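Local coordinates for histone-lysine N-methyltransferase family member SUVH9 (Arabidopsis thaliana, PDB 4NJ5), which acts in gene silencing without methyltransferase activity of its own, and may bind methylated DNA and recruit RNA polymerase V to chromatin, at residues A283-P288 with E389-A394; T409-A414 with M449-M454. One frame throughout, in Å; residues are numbered along the deposited sequence.

Interaction 1 of 2, residues A283-P288 with E389-A394; sequences AQTSFP and EYAGVA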
loop_
_atom_site.group_PDB
_atom_site.type_symbol
_atom_site.label_atom_id
_atom_site.label_comp_id
_atom_site.label_asym_id
_atom_site.label_seq_id
_atom_site.Cartn_x
_atom_site.Cartn_y
_atom_site.Cartn_z
ATOM N N ALA A 283 -6.230 -8.230 -22.051
ATOM C CA ALA A 283 -5.234 -7.943 -21.022
ATOM C C ALA A 283 -4.415 -6.687 -21.304
ATOM O O ALA A 283 -3.913 -6.046 -20.383
ATOM C CB ALA A 283 -4.319 -9.143 -20.817
ATOM N N GLN A 284 -4.277 -6.344 -22.578
ATOM C CA GLN A 284 -3.524 -5.160 -22.968
ATOM C C GLN A 284 -4.339 -4.335 -23.953
ATOM O O GLN A 284 -5.071 -4.889 -24.769
ATOM C CB GLN A 284 -2.190 -5.554 -23.605
ATOM C CG GLN A 284 -1.295 -6.406 -22.721
ATOM C CD GLN A 284 0.090 -6.579 -23.309
ATOM O OE1 GLN A 284 0.871 -5.628 -23.380
ATOM N NE2 GLN A 284 0.399 -7.794 -23.749
ATOM N N THR A 285 -4.209 -3.016 -23.873
ATOM C CA THR A 285 -4.938 -2.120 -24.763
ATOM C C THR A 285 -4.655 -2.426 -26.231
ATOM O O THR A 285 -3.505 -2.621 -26.625
ATOM C CB THR A 285 -4.615 -0.639 -24.467
ATOM O OG1 THR A 285 -5.400 -0.196 -23.354
ATOM C CG2 THR A 285 -4.926 0.244 -25.674
ATOM N N SER A 286 -5.716 -2.492 -27.029
ATOM C CA SER A 286 -5.575 -2.712 -28.461
ATOM C C SER A 286 -5.566 -1.390 -29.226
ATOM O O SER A 286 -6.554 -0.656 -29.240
ATOM C CB SER A 286 -6.686 -3.620 -28.980
ATOM O OG SER A 286 -6.644 -3.705 -30.394
ATOM N N PHE A 287 -4.434 -1.091 -29.851
ATOM C CA PHE A 287 -4.297 0.113 -30.654
ATOM C C PHE A 287 -4.759 -0.178 -32.079
ATOM O O PHE A 287 -4.749 -1.333 -32.503
ATOM C CB PHE A 287 -2.850 0.617 -30.601
ATOM C CG PHE A 287 -2.445 1.128 -29.243
ATOM C CD1 PHE A 287 -2.938 2.333 -28.771
ATOM C CD2 PHE A 287 -1.583 0.398 -28.434
ATOM C CE1 PHE A 287 -2.580 2.806 -27.518
ATOM C CE2 PHE A 287 -1.216 0.869 -27.174
ATOM C CZ PHE A 287 -1.715 2.073 -26.719
ATOM N N PRO A 288 -5.200 0.859 -32.809
ATOM C CA PRO A 288 -5.734 0.666 -34.162
ATOM C C PRO A 288 -4.746 -0.028 -35.087
ATOM O O PRO A 288 -3.574 0.345 -35.113
ATOM C CB PRO A 288 -6.008 2.098 -34.647
ATOM C CG PRO A 288 -5.278 2.990 -33.704
ATOM C CD PRO A 288 -5.274 2.270 -32.396
ATOM N N GLU A 389 -2.476 -2.544 -16.110
ATOM C CA GLU A 389 -2.817 -1.606 -17.165
ATOM C C GLU A 389 -4.317 -1.334 -17.104
ATOM O O GLU A 389 -5.080 -2.146 -16.576
ATOM C CB GLU A 389 -2.438 -2.208 -18.527
ATOM C CG GLU A 389 -2.622 -1.287 -19.726
ATOM C CD GLU A 389 -2.071 -1.880 -21.020
ATOM O OE1 GLU A 389 -1.333 -2.886 -20.947
ATOM O OE2 GLU A 389 -2.374 -1.340 -22.109
ATOM N N TYR A 390 -4.733 -0.179 -17.615
ATOM C CA TYR A 390 -6.146 0.081 -17.872
ATOM C C TYR A 390 -6.407 -0.238 -19.343
ATOM O O TYR A 390 -6.181 0.601 -20.212
ATOM C CB TYR A 390 -6.505 1.540 -17.561
ATOM C CG TYR A 390 -7.972 1.849 -17.761
ATOM C CD1 TYR A 390 -8.451 2.282 -18.992
ATOM C CD2 TYR A 390 -8.881 1.694 -16.720
ATOM C CE1 TYR A 390 -9.795 2.553 -19.183
ATOM C CE2 TYR A 390 -10.225 1.962 -16.899
ATOM C CZ TYR A 390 -10.678 2.391 -18.134
ATOM O OH TYR A 390 -12.017 2.663 -18.319
ATOM N N ALA A 391 -6.872 -1.454 -19.618
ATOM C CA ALA A 391 -6.934 -1.959 -20.993
ATOM C C ALA A 391 -8.303 -1.846 -21.671
ATOM O O ALA A 391 -9.308 -2.345 -21.166
ATOM C CB ALA A 391 -6.426 -3.398 -21.056
ATOM N N GLY A 392 -8.320 -1.198 -22.831
ATOM C CA GLY A 392 -9.521 -1.077 -23.636
ATOM C C GLY A 392 -9.157 -1.019 -25.105
ATOM O O GLY A 392 -8.018 -1.309 -25.479
ATOM N N VAL A 393 -10.119 -0.652 -25.944
ATOM C CA VAL A 393 -9.867 -0.519 -27.373
ATOM C C VAL A 393 -9.638 0.949 -27.721
ATOM O O VAL A 393 -10.547 1.765 -27.610
ATOM C CB VAL A 393 -11.033 -1.090 -28.205
ATOM C CG1 VAL A 393 -10.763 -0.930 -29.698
ATOM C CG2 VAL A 393 -11.269 -2.550 -27.852
ATOM N N ALA A 394 -8.418 1.279 -28.133
ATOM C CA ALA A 394 -8.056 2.663 -28.426
ATOM C C ALA A 394 -8.529 3.110 -29.803
ATOM O O ALA A 394 -8.452 2.357 -30.773
ATOM C CB ALA A 394 -6.551 2.865 -28.288
HETATM O O HOH W 1 1.167 -3.509 -22.142
HETATM O O HOH W 2 -3.482 1.083 -21.689
#
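Glu389 OE2 is gripped from several directions: the backbone N of Thr285 donates to it at 3.0 Å, Arg485 forms a salt bridge with it, and a water sits 2.7 Å from it. The Thr285 N-H comes down from above the carboxylate plane, 58° out of it. With CG anti to the backbone N (chi1 -175°) and the chain extended beyond, Glu389 reaches straight across to the 283-288 loop. Its OE1 faces Gln284, and a second water links that oxygen to Gln284 OE1. Were Glu389 an alanine, the Thr285 N-H and the Arg485 guanidinium would probably lose the acceptor they share. Thr285 grips in return: OG1 lies beside its own backbone N (chi1 -81°) and accepts from Gly392 N at 3.1 Å, while CG2 sits over the centre of the Phe287 ring, 3.8 Å above its plane. Further on, backbone bonds take over. Ser286 N donates to Gly392 O at 3.0 Å, and Ala394 N to Ser286 O at 2.9 Å. Ala394 CB then packs obliquely on Phe287 CD1 at 3.7 Å, and His478 meets that ring edge-to-face. The two segments run roughly the same way, and the single bridge between Ser286 and Val393 lays a loop of the pre-SET region along the SET domain, an interdomain seam well away from the zinc cluster.

Interaction 2 of 2, residues T409-A414 with M449-M454; sequences TLVYPA and MDVSKM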
loop_
_atom_site.group_PDB
_atom_site.type_symbol
_atom_site.label_atom_id
_atom_site.label_comp_id
_atom_site.label_asym_id
_atom_site.label_seq_id
_atom_site.Cartn_x
_atom_site.Cartn_y
_atom_site.Cartn_z
ATOM N N THR A 409 -20.785 5.668 -25.272
ATOM C CA THR A 409 -20.016 6.363 -24.245
ATOM C C THR A 409 -18.560 5.914 -24.295
ATOM O O THR A 409 -18.277 4.720 -24.363
ATOM C CB THR A 409 -20.592 6.102 -22.841
ATOM O OG1 THR A 409 -21.959 6.529 -22.798
ATOM C CG2 THR A 409 -19.798 6.855 -21.785
ATOM N N LEU A 410 -17.640 6.874 -24.270
ATOM C CA LEU A 410 -16.213 6.585 -24.390
ATOM C C LEU A 410 -15.420 7.063 -23.176
ATOM O O LEU A 410 -15.779 8.052 -22.536
ATOM C CB LEU A 410 -15.649 7.237 -25.653
ATOM C CG LEU A 410 -15.489 6.386 -26.915
ATOM C CD1 LEU A 410 -16.596 5.354 -27.043
ATOM C CD2 LEU A 410 -15.460 7.287 -28.140
ATOM N N VAL A 411 -14.333 6.361 -22.870
ATOM C CA VAL A 411 -13.446 6.761 -21.785
ATOM C C VAL A 411 -12.281 7.591 -22.316
ATOM O O VAL A 411 -11.616 7.207 -23.278
ATOM C CB VAL A 411 -12.893 5.544 -21.025
ATOM C CG1 VAL A 411 -11.908 5.990 -19.955
ATOM C CG2 VAL A 411 -14.030 4.752 -20.408
ATOM N N TYR A 412 -12.044 8.734 -21.687
ATOM C CA TYR A 412 -10.952 9.611 -22.081
ATOM C C TYR A 412 -9.907 9.653 -20.975
ATOM O O TYR A 412 -10.077 10.360 -19.982
ATOM C CB TYR A 412 -11.474 11.018 -22.387
ATOM C CG TYR A 412 -12.397 11.073 -23.586
ATOM C CD1 TYR A 412 -11.915 11.421 -24.841
ATOM C CD2 TYR A 412 -13.748 10.770 -23.465
ATOM C CE1 TYR A 412 -12.755 11.471 -25.942
ATOM C CE2 TYR A 412 -14.594 10.814 -24.558
ATOM C CZ TYR A 412 -14.092 11.166 -25.795
ATOM O OH TYR A 412 -14.930 11.210 -26.886
ATOM N N PRO A 413 -8.821 8.882 -21.145
ATOM C CA PRO A 413 -7.756 8.744 -20.146
ATOM C C PRO A 413 -7.152 10.081 -19.734
ATOM O O PRO A 413 -6.660 10.204 -18.613
ATOM C CB PRO A 413 -6.710 7.877 -20.859
ATOM C CG PRO A 413 -7.056 7.947 -22.309
ATOM C CD PRO A 413 -8.537 8.101 -22.359
ATOM N N ALA A 414 -7.204 11.071 -20.620
ATOM C CA ALA A 414 -6.710 12.403 -20.295
ATOM C C ALA A 414 -7.442 13.009 -19.098
ATOM O O ALA A 414 -6.911 13.888 -18.421
ATOM C CB ALA A 414 -6.832 13.321 -21.495
ATOM N N MET A 449 -11.034 5.671 -25.545
ATOM C CA MET A 449 -11.053 4.231 -25.384
ATOM C C MET A 449 -12.481 3.734 -25.277
ATOM O O MET A 449 -13.307 4.322 -24.574
ATOM C CB MET A 449 -10.287 3.824 -24.125
ATOM C CG MET A 449 -8.860 4.318 -24.088
ATOM S SD MET A 449 -7.983 3.787 -22.609
ATOM C CE MET A 449 -8.005 2.015 -22.826
ATOM N N ASP A 450 -12.769 2.650 -25.979
ATOM C CA ASP A 450 -14.029 1.956 -25.802
ATOM C C ASP A 450 -13.773 0.748 -24.907
ATOM O O ASP A 450 -12.847 -0.028 -25.154
ATOM C CB ASP A 450 -14.594 1.517 -27.152
ATOM C CG ASP A 450 -15.985 0.934 -27.036
ATOM O OD1 ASP A 450 -16.954 1.614 -27.434
ATOM O OD2 ASP A 450 -16.113 -0.202 -26.540
ATOM N N VAL A 451 -14.583 0.608 -23.862
ATOM C CA VAL A 451 -14.484 -0.531 -22.956
ATOM C C VAL A 451 -15.830 -1.231 -22.801
ATOM O O VAL A 451 -16.096 -1.864 -21.781
ATOM C CB VAL A 451 -13.962 -0.113 -21.561
ATOM C CG1 VAL A 451 -12.515 0.347 -21.647
ATOM C CG2 VAL A 451 -14.843 0.975 -20.958
ATOM N N SER A 452 -16.673 -1.121 -23.819
ATOM C CA SER A 452 -18.010 -1.700 -23.769
ATOM C C SER A 452 -18.037 -3.138 -24.283
ATOM O O SER A 452 -19.018 -3.850 -24.094
ATOM C CB SER A 452 -18.980 -0.848 -24.590
ATOM O OG SER A 452 -18.626 -0.861 -25.965
ATOM N N LYS A 453 -16.958 -3.555 -24.939
ATOM C CA LYS A 453 -16.894 -4.874 -25.556
ATOM C C LYS A 453 -15.697 -5.667 -25.062
ATOM O O LYS A 453 -15.828 -6.813 -24.647
ATOM C CB LYS A 453 -16.840 -4.733 -27.083
ATOM C CG LYS A 453 -18.080 -4.129 -27.709
ATOM C CD LYS A 453 -17.937 -4.006 -29.220
ATOM C CE LYS A 453 -19.216 -3.493 -29.864
ATOM N NZ LYS A 453 -20.371 -4.380 -29.566
ATOM N N MET A 454 -14.531 -5.040 -25.122
ATOM C CA MET A 454 -13.293 -5.670 -24.695
ATOM C C MET A 454 -12.627 -4.819 -23.620
ATOM O O MET A 454 -12.453 -3.610 -23.795
ATOM C CB MET A 454 -12.364 -5.882 -25.892
ATOM C CG MET A 454 -12.947 -6.845 -26.929
ATOM S SD MET A 454 -12.348 -6.597 -28.612
ATOM C CE MET A 454 -10.626 -7.057 -28.433
HETATM O O HOH W 3 -18.649 2.614 -25.829
#
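The Asp450 carboxylate meets Leu410 at one oxygen and Ser452 at the other. Leu410 CD1 approaches OD1 to 3.8 Å, lifted toward one face of the group. Ser452 N comes over that same face to donate to OD2 at 2.9 Å, 47° out of the plane, which makes an Asx turn. At the edge, Ser452 OG donates to the syn lone pair of OD2 at 2.7 Å, so two donors from a single residue hold the carboxylate's rotation. A water over that face too lies 2.5 Å from OD1 and 2.6 Å from Thr409 O, bringing the start of the 409-414 loop to the same group. Between these outer contacts the backbones form a single antiparallel, hydrogen-bonded pair, Val411 with Met449, by which a loop of the SET domain lies against strand 448-450. Val411 N donates to Met449 O and Met449 N to Val411 O, each at 2.8 Å and each in the carbonyl plane of its acceptor. The valines add an apolar contact: Val411 CG2, placed beside its own backbone N by a chi1 of 177°, meets Val451 CG2 at 3.9 Å, the side chains crossing at about a right angle. Val411 also rests on Tyr390. On the same face, further along, the CD corner of the Pro413 ring lies 4.2 Å from Met449 CG. Val486 of strand 485-490 touches both Pro413 and Met449, and beyond CG the methionine chain bends at chi3, carrying its end away from the 409-414 loop.

The centres of the two contacts lie 9 Å apart, and they come in series: interaction 1 closes at Ala394 before interaction 2 opens at Thr409, with helix 397-405 between them. They share the small antiparallel sheet of strands 393-395 and 448-450, where Val393 O probably accepts a hydrogen bond from Asp450 N at 2.9 Å. Met449 CE also reaches across, packing 3.5 Å from Thr285 OG1 and against the backbone of residues 390-392. The sheet thus carries the pre-SET loop 283-288 along one strand and the SET loop 409-414 along the other, a continuous patch joining the two regions of this inactive relative of the methyltransferases.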